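PDB 3HC7: endolysin B from Mycobacterium phage D29, which hydrolyses the ester linkage that joins mycolic acids to arabinogalactan in the mycobacterial cell wall, helping to lyse the host and release new phage particles. Local coordinates for residues A27-D32 against N243-V248; K67-P72 against H104-R109; R121-A126 against D139-L144; V181-I186 against A217-I222. One frame throughout, in Å; residues are numbered along the deposited sequence.

Contact 1 (A27-D32 against N243-V248); sequences ARDVLD and NRYPAV
Asp29 and Arg244 form a salt bridge that rests on a single carboxylate oxygen. Asp29 OD2 accepts from Arg244 NE at 3.0 Å and from Arg244 NH2 at 3.1 Å, so the guanidinium grips side-on with both donors on one atom. The N-H angles are bent, 145° and 140°, as expected for a shared acceptor. Both nitrogens come from the same face of the carboxylate: NH2 on the syn side and fairly near the plane, NE well above it. Arg244 gets there on a chain extended from CG to NE. Tyr245 CZ lies over one face of the Arg244 guanidinium, displaced toward that group's rim; Tyr245 CE1 is 3.6 Å from Asp29 OD2. Behind the ion pair, Val248 CG2 approaches Asp29 CB at 3.9 Å, and Val30 CG1 meets Val248 CG1 at the same separation of 3.9 Å. Val30 also packs on Leu6 of strand 5-9. The type I turn from Ala27 to Val30, at the end of helix 22-27, thus meets the start of helix 245-251, where Asn243 OD1 caps Tyr245 N. With two N-H groups of one cation directed at OD2, negative charge is probably drawn toward that oxygen, at the border between an apolar valine pair and a more exposed surface.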
# COMPACT_ATOMS: atom_id res chain seq x y z
N ALA A 27 -1.41 -0.15 -15.46
CA ALA A 27 -1.97 -1.31 -16.16
C ALA A 27 -2.38 -0.97 -17.60
O ALA A 27 -2.19 -1.77 -18.52
CB ALA A 27 -3.15 -1.87 -15.39
N ARG A 28 -2.95 0.22 -17.78
CA ARG A 28 -3.41 0.66 -19.10
C ARG A 28 -2.26 0.89 -20.08
O ARG A 28 -2.48 1.01 -21.29
CB ARG A 28 -4.27 1.91 -18.98
CG ARG A 28 -5.66 1.65 -18.41
CD ARG A 28 -6.55 2.88 -18.53
NE ARG A 28 -7.96 2.52 -18.48
CZ ARG A 28 -8.73 2.61 -17.40
NH1 ARG A 28 -8.21 3.07 -16.26
NH2 ARG A 28 -10.01 2.26 -17.45
N ASP A 29 -1.04 0.97 -19.56
CA ASP A 29 0.14 1.19 -20.41
C ASP A 29 0.86 -0.11 -20.78
O ASP A 29 1.87 -0.08 -21.47
CB ASP A 29 1.11 2.16 -19.73
CG ASP A 29 0.67 3.60 -19.83
OD1 ASP A 29 -0.39 3.87 -20.44
OD2 ASP A 29 1.39 4.48 -19.30
N VAL A 30 0.33 -1.24 -20.32
CA VAL A 30 0.97 -2.52 -20.60
C VAL A 30 -0.04 -3.61 -20.93
O VAL A 30 0.27 -4.80 -20.81
CB VAL A 30 1.86 -3.00 -19.42
CG1 VAL A 30 2.83 -1.91 -19.00
CG2 VAL A 30 0.99 -3.43 -18.24
N LEU A 31 -1.23 -3.22 -21.36
CA LEU A 31 -2.27 -4.20 -21.65
C LEU A 31 -1.93 -5.05 -22.87
O LEU A 31 -2.64 -6.01 -23.18
CB LEU A 31 -3.64 -3.54 -21.83
CG LEU A 31 -4.35 -3.15 -20.53
CD1 LEU A 31 -5.86 -3.12 -20.73
CD2 LEU A 31 -3.99 -4.12 -19.43
N ASP A 32 -0.86 -4.70 -23.56
CA ASP A 32 -0.42 -5.46 -24.73
C ASP A 32 0.46 -6.64 -24.31
O ASP A 32 0.76 -7.52 -25.11
CB ASP A 32 0.32 -4.57 -25.73
CG ASP A 32 1.53 -3.88 -25.13
OD1 ASP A 32 1.41 -3.29 -24.03
OD2 ASP A 32 2.60 -3.92 -25.77
N ASN A 243 5.44 9.65 -10.57
CA ASN A 243 5.53 9.38 -12.00
C ASN A 243 5.53 7.86 -12.22
O ASN A 243 6.37 7.15 -11.66
CB ASN A 243 6.81 10.00 -12.56
CG ASN A 243 7.11 9.55 -13.97
OD1 ASN A 243 6.20 9.27 -14.76
ND2 ASN A 243 8.39 9.47 -14.31
N ARG A 244 4.61 7.37 -13.04
CA ARG A 244 4.39 5.93 -13.21
C ARG A 244 5.26 5.26 -14.26
O ARG A 244 5.27 4.03 -14.37
CB ARG A 244 2.93 5.66 -13.56
CG ARG A 244 2.59 5.90 -15.04
CD ARG A 244 1.12 5.64 -15.31
NE ARG A 244 0.77 5.86 -16.71
CZ ARG A 244 0.36 7.02 -17.21
NH1 ARG A 244 0.23 8.08 -16.43
NH2 ARG A 244 0.06 7.11 -18.50
N TYR A 245 5.99 6.04 -15.05
CA TYR A 245 6.67 5.48 -16.22
C TYR A 245 7.79 4.47 -15.93
O TYR A 245 7.83 3.41 -16.56
CB TYR A 245 7.08 6.58 -17.20
CG TYR A 245 5.88 7.16 -17.91
CD1 TYR A 245 5.16 6.41 -18.82
CD2 TYR A 245 5.45 8.45 -17.64
CE1 TYR A 245 4.06 6.92 -19.46
CE2 TYR A 245 4.34 8.98 -18.28
CZ TYR A 245 3.65 8.20 -19.19
OH TYR A 245 2.54 8.72 -19.83
N PRO A 246 8.68 4.77 -14.97
CA PRO A 246 9.67 3.75 -14.62
C PRO A 246 9.01 2.41 -14.25
O PRO A 246 9.57 1.35 -14.55
CB PRO A 246 10.37 4.35 -13.40
CG PRO A 246 10.20 5.82 -13.55
CD PRO A 246 8.85 6.00 -14.18
N ALA A 247 7.84 2.47 -13.62
CA ALA A 247 7.09 1.27 -13.27
C ALA A 247 6.55 0.58 -14.51
O ALA A 247 6.49 -0.65 -14.56
CB ALA A 247 5.95 1.61 -12.32
N VAL A 248 6.13 1.37 -15.50
CA VAL A 248 5.74 0.84 -16.80
C VAL A 248 6.91 0.13 -17.48
O VAL A 248 6.78 -1.02 -17.91
CB VAL A 248 5.20 1.96 -17.74
CG1 VAL A 248 4.92 1.41 -19.14
CG2 VAL A 248 3.94 2.59 -17.14

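Contact 2 (K67-P72 against H104-R109); sequences KLDADP and HRFLHR
Leu68 and Arg109 make the polar connection in which a side chain serves the backbone of a helix end. Leu68 O receives Arg109 NH2 at 3.0 Å, in the carbonyl plane and on a lone pair, and Arg109 NH1 at 3.3 Å from above that plane. Four residues after Leu68 comes Pro72, which has no N-H to complete the usual helical bond, so the arginine supplies donors in its place. Arg109 NH2 also donates to Ala74 O. A bend at chi3 (72°) turns the guanidinium so that Leu68 CG lies over one face and Pro72 O over the opposite one, with 3.3 Å between Pro72 O and Arg109 CZ.

The fold explains this meeting: helix 50-70 runs out just before strand 76-81, and the 3-10 turn 104-109 leads directly into strand 110-116, its neighbour in the parallel sheet of the alpha/beta hydrolase core. Arg109 already pairs by backbone with Phe76.

The charged pair lies farther out. Arg105 meets Asp69 end-on, NH1 on the syn lone pair of OD1 at 2.9 Å and NH2 reaching OD2 at 3.2 Å; the two planes are 25° apart, close to coplanar.

Apolar packing lies between these two arginines. Leu68 CB is 3.6 Å from Phe106 CE1. Asp69 OD1 sits at the ring's edge, 3.6 Å from Phe106 CZ, while Arg105 CG stands over the centre of one ring face. Phe76 adds contacts to both Leu68 and Phe106.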
# COMPACT_ATOMS: atom_id res chain seq x y z
N LYS A 67 -7.94 -16.20 -11.45
CA LYS A 67 -7.19 -16.08 -12.68
C LYS A 67 -6.09 -17.14 -12.79
O LYS A 67 -5.93 -17.76 -13.84
CB LYS A 67 -6.58 -14.68 -12.79
CG LYS A 67 -7.53 -13.63 -13.35
CD LYS A 67 -8.90 -13.68 -12.70
CE LYS A 67 -9.87 -12.73 -13.39
NZ LYS A 67 -11.24 -12.79 -12.81
N LEU A 68 -5.36 -17.35 -11.71
CA LEU A 68 -4.20 -18.23 -11.73
C LEU A 68 -4.54 -19.72 -11.72
O LEU A 68 -3.77 -20.55 -12.22
CB LEU A 68 -3.23 -17.88 -10.60
CG LEU A 68 -2.11 -16.92 -11.01
CD1 LEU A 68 -2.61 -15.84 -11.95
CD2 LEU A 68 -1.44 -16.31 -9.80
N ASP A 69 -5.69 -20.08 -11.14
CA ASP A 69 -6.17 -21.46 -11.24
C ASP A 69 -6.66 -21.73 -12.66
O ASP A 69 -6.53 -22.84 -13.18
CB ASP A 69 -7.27 -21.74 -10.22
CG ASP A 69 -6.73 -22.20 -8.88
OD1 ASP A 69 -5.55 -22.60 -8.82
OD2 ASP A 69 -7.49 -22.16 -7.88
N ALA A 70 -7.24 -20.71 -13.28
CA ALA A 70 -7.79 -20.85 -14.62
C ALA A 70 -6.69 -21.02 -15.66
O ALA A 70 -6.87 -21.75 -16.64
CB ALA A 70 -8.65 -19.64 -14.96
N ASP A 71 -5.56 -20.36 -15.46
CA ASP A 71 -4.44 -20.45 -16.40
C ASP A 71 -3.13 -20.77 -15.68
O ASP A 71 -2.37 -19.88 -15.32
CB ASP A 71 -4.31 -19.15 -17.22
CG ASP A 71 -3.25 -19.24 -18.31
OD1 ASP A 71 -2.47 -20.21 -18.30
OD2 ASP A 71 -3.20 -18.34 -19.17
N PRO A 72 -2.87 -22.07 -15.49
CA PRO A 72 -1.71 -22.56 -14.72
C PRO A 72 -0.36 -22.15 -15.30
O PRO A 72 0.65 -22.24 -14.59
CB PRO A 72 -1.87 -24.08 -14.79
CG PRO A 72 -3.33 -24.30 -15.05
CD PRO A 72 -3.74 -23.17 -15.94
N HIS A 104 0.58 -19.51 -1.35
CA HIS A 104 1.99 -19.86 -1.38
C HIS A 104 2.32 -20.68 -2.61
O HIS A 104 3.43 -20.57 -3.14
CB HIS A 104 2.39 -20.62 -0.11
CG HIS A 104 3.86 -20.94 -0.04
ND1 HIS A 104 4.82 -19.96 0.08
CD2 HIS A 104 4.52 -22.12 -0.10
CE1 HIS A 104 6.01 -20.52 0.11
NE2 HIS A 104 5.86 -21.83 0.00
N ARG A 105 1.37 -21.48 -3.07
CA ARG A 105 1.59 -22.31 -4.26
C ARG A 105 1.75 -21.47 -5.52
O ARG A 105 2.17 -21.98 -6.55
CB ARG A 105 0.44 -23.31 -4.43
CG ARG A 105 -0.91 -22.68 -4.71
CD ARG A 105 -2.04 -23.68 -4.48
NE ARG A 105 -3.35 -23.03 -4.51
CZ ARG A 105 -4.09 -22.93 -5.61
NH1 ARG A 105 -3.66 -23.42 -6.76
NH2 ARG A 105 -5.27 -22.32 -5.55
N PHE A 106 1.40 -20.19 -5.44
CA PHE A 106 1.59 -19.32 -6.61
C PHE A 106 2.91 -18.56 -6.51
O PHE A 106 3.26 -17.81 -7.41
CB PHE A 106 0.44 -18.33 -6.77
CG PHE A 106 -0.91 -18.98 -6.93
CD1 PHE A 106 -1.18 -19.79 -8.02
CD2 PHE A 106 -1.91 -18.76 -6.00
CE1 PHE A 106 -2.43 -20.38 -8.17
CE2 PHE A 106 -3.16 -19.35 -6.14
CZ PHE A 106 -3.41 -20.16 -7.23
N LEU A 107 3.65 -18.77 -5.43
CA LEU A 107 4.86 -17.99 -5.20
C LEU A 107 5.82 -18.08 -6.38
O LEU A 107 6.35 -17.07 -6.83
CB LEU A 107 5.57 -18.40 -3.90
CG LEU A 107 6.91 -17.72 -3.65
CD1 LEU A 107 6.78 -16.21 -3.77
CD2 LEU A 107 7.47 -18.09 -2.28
N HIS A 108 6.03 -19.29 -6.89
CA HIS A 108 6.97 -19.50 -7.99
C HIS A 108 6.50 -18.83 -9.28
O HIS A 108 7.26 -18.73 -10.24
CB HIS A 108 7.19 -21.00 -8.22
CG HIS A 108 5.99 -21.71 -8.79
ND1 HIS A 108 4.89 -22.02 -8.02
CD2 HIS A 108 5.73 -22.16 -10.03
CE1 HIS A 108 3.99 -22.63 -8.78
NE2 HIS A 108 4.48 -22.73 -10.01
N ARG A 109 5.26 -18.35 -9.29
CA ARG A 109 4.72 -17.71 -10.49
C ARG A 109 4.69 -16.18 -10.40
O ARG A 109 4.40 -15.51 -11.38
CB ARG A 109 3.34 -18.25 -10.81
CG ARG A 109 3.37 -19.69 -11.26
CD ARG A 109 2.01 -20.33 -11.13
NE ARG A 109 1.08 -19.84 -12.14
CZ ARG A 109 -0.20 -20.18 -12.17
NH1 ARG A 109 -0.69 -21.01 -11.25
NH2 ARG A 109 -0.99 -19.70 -13.12

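Contact 3 (R121-A126 against D139-L144); sequences RQKGFA and DTLGIL
Arg121 and Gly142 begin a pair of backbone hydrogen bonds that run antiparallel. Gly142 N donates to Arg121 O at 2.8 Å, on a lone pair in the carbonyl plane, and Gly124 N reaches Thr140 O at 3.1 Å with a nearly straight N-H angle of 167°. The two chains point 164° apart, and strand 140-141 also pairs with strand 171-172 through Leu141 and Ile171, so 121-124 flanks it as an irregular extra edge. Gly124 has a positive phi (73°), a backbone conformation that favours glycine at this third position of the type II turn from Gln122 to Phe125.

Side-chain bonding centres on the Arg121 guanidinium. NH1 donates to Phe125 O at 2.8 Å, from far above the carbonyl plane, and NE to Ala169 O. NH2 makes a weak bond to Thr140 OG1, 2.8 Å but poorly aligned; that hydroxyl also bonds to Ala137 O.

Packing is modest: Lys123 CA lies 3.6 Å from Leu141 CB, and Lys123 CG lies 3.9 Å from Leu141 CD2.

Arg121 is buried, its side chain about 8 Å from that of the inferred active-site residue Asp166. It holds the end of its own turn, while the backbone bonds join the segments; its charge is probably spread over the acceptors.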
# COMPACT_ATOMS: atom_id res chain seq x y z
N ARG A 121 6.61 -0.26 3.50
CA ARG A 121 7.87 -0.32 2.78
C ARG A 121 9.02 -0.82 3.66
O ARG A 121 9.24 -0.30 4.75
CB ARG A 121 8.22 1.02 2.14
CG ARG A 121 9.46 0.96 1.26
CD ARG A 121 9.72 2.28 0.57
NE ARG A 121 10.13 3.32 1.51
CZ ARG A 121 11.37 3.45 1.98
NH1 ARG A 121 12.33 2.60 1.60
NH2 ARG A 121 11.66 4.42 2.82
N GLN A 122 9.73 -1.83 3.17
CA GLN A 122 10.86 -2.42 3.88
C GLN A 122 11.93 -1.37 4.14
O GLN A 122 12.09 -0.43 3.35
CB GLN A 122 11.43 -3.59 3.06
CG GLN A 122 12.81 -4.07 3.50
CD GLN A 122 13.28 -5.27 2.69
OE1 GLN A 122 12.49 -6.12 2.30
NE2 GLN A 122 14.59 -5.34 2.44
N LYS A 123 12.67 -1.52 5.24
CA LYS A 123 13.68 -0.53 5.61
C LYS A 123 14.79 -0.42 4.56
O LYS A 123 15.41 -1.42 4.19
CB LYS A 123 14.29 -0.86 6.97
CG LYS A 123 14.98 0.33 7.63
CD LYS A 123 16.23 -0.08 8.38
CE LYS A 123 15.97 -1.22 9.36
NZ LYS A 123 17.23 -1.65 10.04
N GLY A 124 15.03 0.80 4.07
CA GLY A 124 16.12 1.05 3.15
C GLY A 124 15.91 0.54 1.74
O GLY A 124 16.81 0.59 0.91
N PHE A 125 14.70 0.06 1.46
CA PHE A 125 14.36 -0.48 0.15
C PHE A 125 13.51 0.54 -0.65
O PHE A 125 12.33 0.69 -0.38
CB PHE A 125 13.57 -1.77 0.34
CG PHE A 125 13.39 -2.58 -0.90
CD1 PHE A 125 14.12 -3.75 -1.09
CD2 PHE A 125 12.48 -2.20 -1.87
CE1 PHE A 125 13.96 -4.51 -2.23
CE2 PHE A 125 12.32 -2.97 -3.03
CZ PHE A 125 13.05 -4.12 -3.20
N ALA A 126 14.11 1.22 -1.62
CA ALA A 126 13.38 2.21 -2.41
C ALA A 126 13.94 2.45 -3.82
O ALA A 126 15.14 2.27 -4.06
CB ALA A 126 13.29 3.52 -1.66
N ASP A 139 17.80 5.53 5.72
CA ASP A 139 17.43 5.20 7.10
C ASP A 139 15.93 5.31 7.35
O ASP A 139 15.48 5.33 8.49
CB ASP A 139 18.23 6.04 8.11
CG ASP A 139 17.94 7.52 8.03
OD1 ASP A 139 17.51 7.99 6.96
OD2 ASP A 139 18.14 8.22 9.05
N THR A 140 15.15 5.35 6.26
CA THR A 140 13.70 5.41 6.38
C THR A 140 13.01 4.11 5.98
O THR A 140 13.56 3.29 5.24
CB THR A 140 13.08 6.58 5.57
OG1 THR A 140 13.22 6.33 4.17
CG2 THR A 140 13.75 7.90 5.93
N LEU A 141 11.79 3.95 6.49
CA LEU A 141 10.98 2.77 6.21
C LEU A 141 9.50 3.13 6.25
O LEU A 141 9.13 4.29 6.44
CB LEU A 141 11.26 1.67 7.23
CG LEU A 141 11.65 2.07 8.65
CD1 LEU A 141 10.74 3.16 9.19
CD2 LEU A 141 11.63 0.85 9.56
N GLY A 142 8.65 2.12 6.07
CA GLY A 142 7.22 2.31 6.20
C GLY A 142 6.86 2.54 7.66
O GLY A 142 7.46 1.97 8.57
N ILE A 143 5.87 3.39 7.88
CA ILE A 143 5.40 3.64 9.24
C ILE A 143 4.89 2.39 9.96
O ILE A 143 5.12 2.22 11.16
CB ILE A 143 4.32 4.73 9.23
CG1 ILE A 143 3.98 5.15 10.66
CG2 ILE A 143 3.10 4.24 8.45
CD1 ILE A 143 3.00 6.29 10.74
N LEU A 144 4.19 1.51 9.24
CA LEU A 144 3.52 0.35 9.87
C LEU A 144 4.51 -0.65 10.48
O LEU A 144 5.53 -0.94 9.88
CB LEU A 144 2.62 -0.37 8.87
CG LEU A 144 1.37 0.37 8.39
CD1 LEU A 144 0.71 -0.42 7.28
CD2 LEU A 144 0.39 0.60 9.54

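Contact 4 (V181-I186 against A217-I222); sequences VAIGRI and ALAGAI
No flat group takes part where Ile183 meets Leu218, Ala219 and Ile222; there are no faces or edges to assign, and the whole interface is aliphatic. The nearby plane of the Arg185 guanidinium belongs to the other flank of its helix, where NH1 and NH2 donate to Ile143 O and Leu176 O.

Ile183 carries the contact with both of its branches. With CG1 anti to the carbonyl carbon (chi1 -71°), the ethyl arm brings Ile183 CD1 to 3.8 Å from Leu218 CD2. The methyl Ile183 CG2, anti to the backbone N, takes the neighbouring position: it is 4.1 Å from Ala219 CB and 4.0 Å from Ile222 CD1. Leu218 CD2 also reaches Ile183 CB at 4.0 Å, so the leucine tip lies alongside the branch point. Ile222 stretches its CD1 across to the backbone, 4.0 Å from Gly184 N, where the glycine presents bare main chain to the methyl.

The segment axes pass 9.6 Å apart with a signed crossing angle of -63°. Such a steep crossing limits contact to a short patch, consistent with only 178 Å² buried, both sides summed, and with Ile183 and Ala219 having the closest CA pair at 6.3 Å. Leu204 and Leu207 also pack on Ile183.

Helices 200-207 and 212-230 thus both pack on one isoleucine of helix 179-189. They form a helical region lying in sequence between the inferred active-site Asp166 and the active-site His240, consistent with the helical insertions that many alpha/beta hydrolases carry beside the central sheet.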
# COMPACT_ATOMS: atom_id res chain seq x y z
N VAL A 181 3.91 10.11 15.32
CA VAL A 181 4.01 8.93 14.48
C VAL A 181 3.10 7.81 15.01
O VAL A 181 2.41 7.15 14.23
CB VAL A 181 5.48 8.44 14.37
CG1 VAL A 181 5.55 7.06 13.77
CG2 VAL A 181 6.29 9.42 13.53
N ALA A 182 3.09 7.61 16.32
CA ALA A 182 2.26 6.57 16.91
C ALA A 182 0.78 6.82 16.63
O ALA A 182 0.01 5.89 16.37
CB ALA A 182 2.51 6.47 18.42
N ILE A 183 0.37 8.08 16.70
CA ILE A 183 -1.04 8.40 16.52
C ILE A 183 -1.43 8.22 15.06
O ILE A 183 -2.52 7.74 14.74
CB ILE A 183 -1.37 9.79 17.08
CG1 ILE A 183 -1.30 9.74 18.61
CG2 ILE A 183 -2.74 10.23 16.61
CD1 ILE A 183 -1.91 10.92 19.28
N GLY A 184 -0.51 8.57 14.17
CA GLY A 184 -0.66 8.22 12.77
C GLY A 184 -0.89 6.73 12.54
O GLY A 184 -1.78 6.33 11.78
N ARG A 185 -0.09 5.88 13.20
CA ARG A 185 -0.29 4.44 13.06
C ARG A 185 -1.65 4.06 13.62
O ARG A 185 -2.35 3.23 13.06
CB ARG A 185 0.79 3.63 13.78
CG ARG A 185 1.89 3.12 12.87
CD ARG A 185 2.73 2.06 13.55
NE ARG A 185 3.26 2.51 14.82
CZ ARG A 185 4.44 3.11 14.97
NH1 ARG A 185 5.21 3.33 13.92
NH2 ARG A 185 4.84 3.48 16.17
N ILE A 186 -2.03 4.68 14.74
CA ILE A 186 -3.32 4.38 15.33
C ILE A 186 -4.46 4.63 14.33
O ILE A 186 -5.34 3.78 14.15
CB ILE A 186 -3.53 5.19 16.61
CG1 ILE A 186 -2.75 4.51 17.75
CG2 ILE A 186 -5.02 5.30 16.95
CD1 ILE A 186 -2.62 5.34 18.99
N ALA A 217 -7.65 15.22 19.43
CA ALA A 217 -7.47 16.36 18.53
C ALA A 217 -6.49 16.05 17.40
O ALA A 217 -6.77 16.35 16.24
CB ALA A 217 -7.02 17.56 19.30
N LEU A 218 -5.33 15.47 17.72
CA LEU A 218 -4.35 15.16 16.69
C LEU A 218 -4.86 14.10 15.72
O LEU A 218 -4.68 14.21 14.50
CB LEU A 218 -3.01 14.72 17.29
CG LEU A 218 -1.96 14.31 16.25
CD1 LEU A 218 -1.57 15.51 15.40
CD2 LEU A 218 -0.73 13.71 16.92
N ALA A 219 -5.49 13.06 16.25
CA ALA A 219 -6.11 12.05 15.41
C ALA A 219 -7.14 12.67 14.46
O ALA A 219 -7.19 12.35 13.28
CB ALA A 219 -6.75 10.97 16.26
N GLY A 220 -7.98 13.57 14.98
CA GLY A 220 -8.93 14.27 14.13
C GLY A 220 -8.25 15.05 13.01
O GLY A 220 -8.69 15.03 11.86
N ALA A 221 -7.18 15.75 13.35
CA ALA A 221 -6.50 16.58 12.37
C ALA A 221 -5.82 15.72 11.33
O ALA A 221 -5.77 16.06 10.14
CB ALA A 221 -5.49 17.51 13.06
N ILE A 222 -5.30 14.57 11.75
CA ILE A 222 -4.67 13.69 10.80
C ILE A 222 -5.75 13.16 9.85
O ILE A 222 -5.54 13.13 8.64
CB ILE A 222 -3.90 12.54 11.48
CG1 ILE A 222 -2.66 13.09 12.19
CG2 ILE A 222 -3.48 11.50 10.46
CD1 ILE A 222 -2.07 12.13 13.20

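From the N terminus, residues 27-32 open the longest loop, which contact 1 closes at 243-248, joining the end of helix 22-27 to the C-terminal helix 245-251; contacts 2, 3 and 4 all nest inside it. Those three follow one another in series, and none crosses another. Contact 2 joins the end of helix 50-70 to the approach to strand 110-116. Contact 3 closes a short loop beyond that strand, and contact 4 ties helix 179-189 to helix 212-230. Contacts 3 and 4 touch where the chain just past strand 140-141 meets helix 179-189. Contacts 1 and 4 lie on opposite sides of the chain's centre, their centres 34 Å apart.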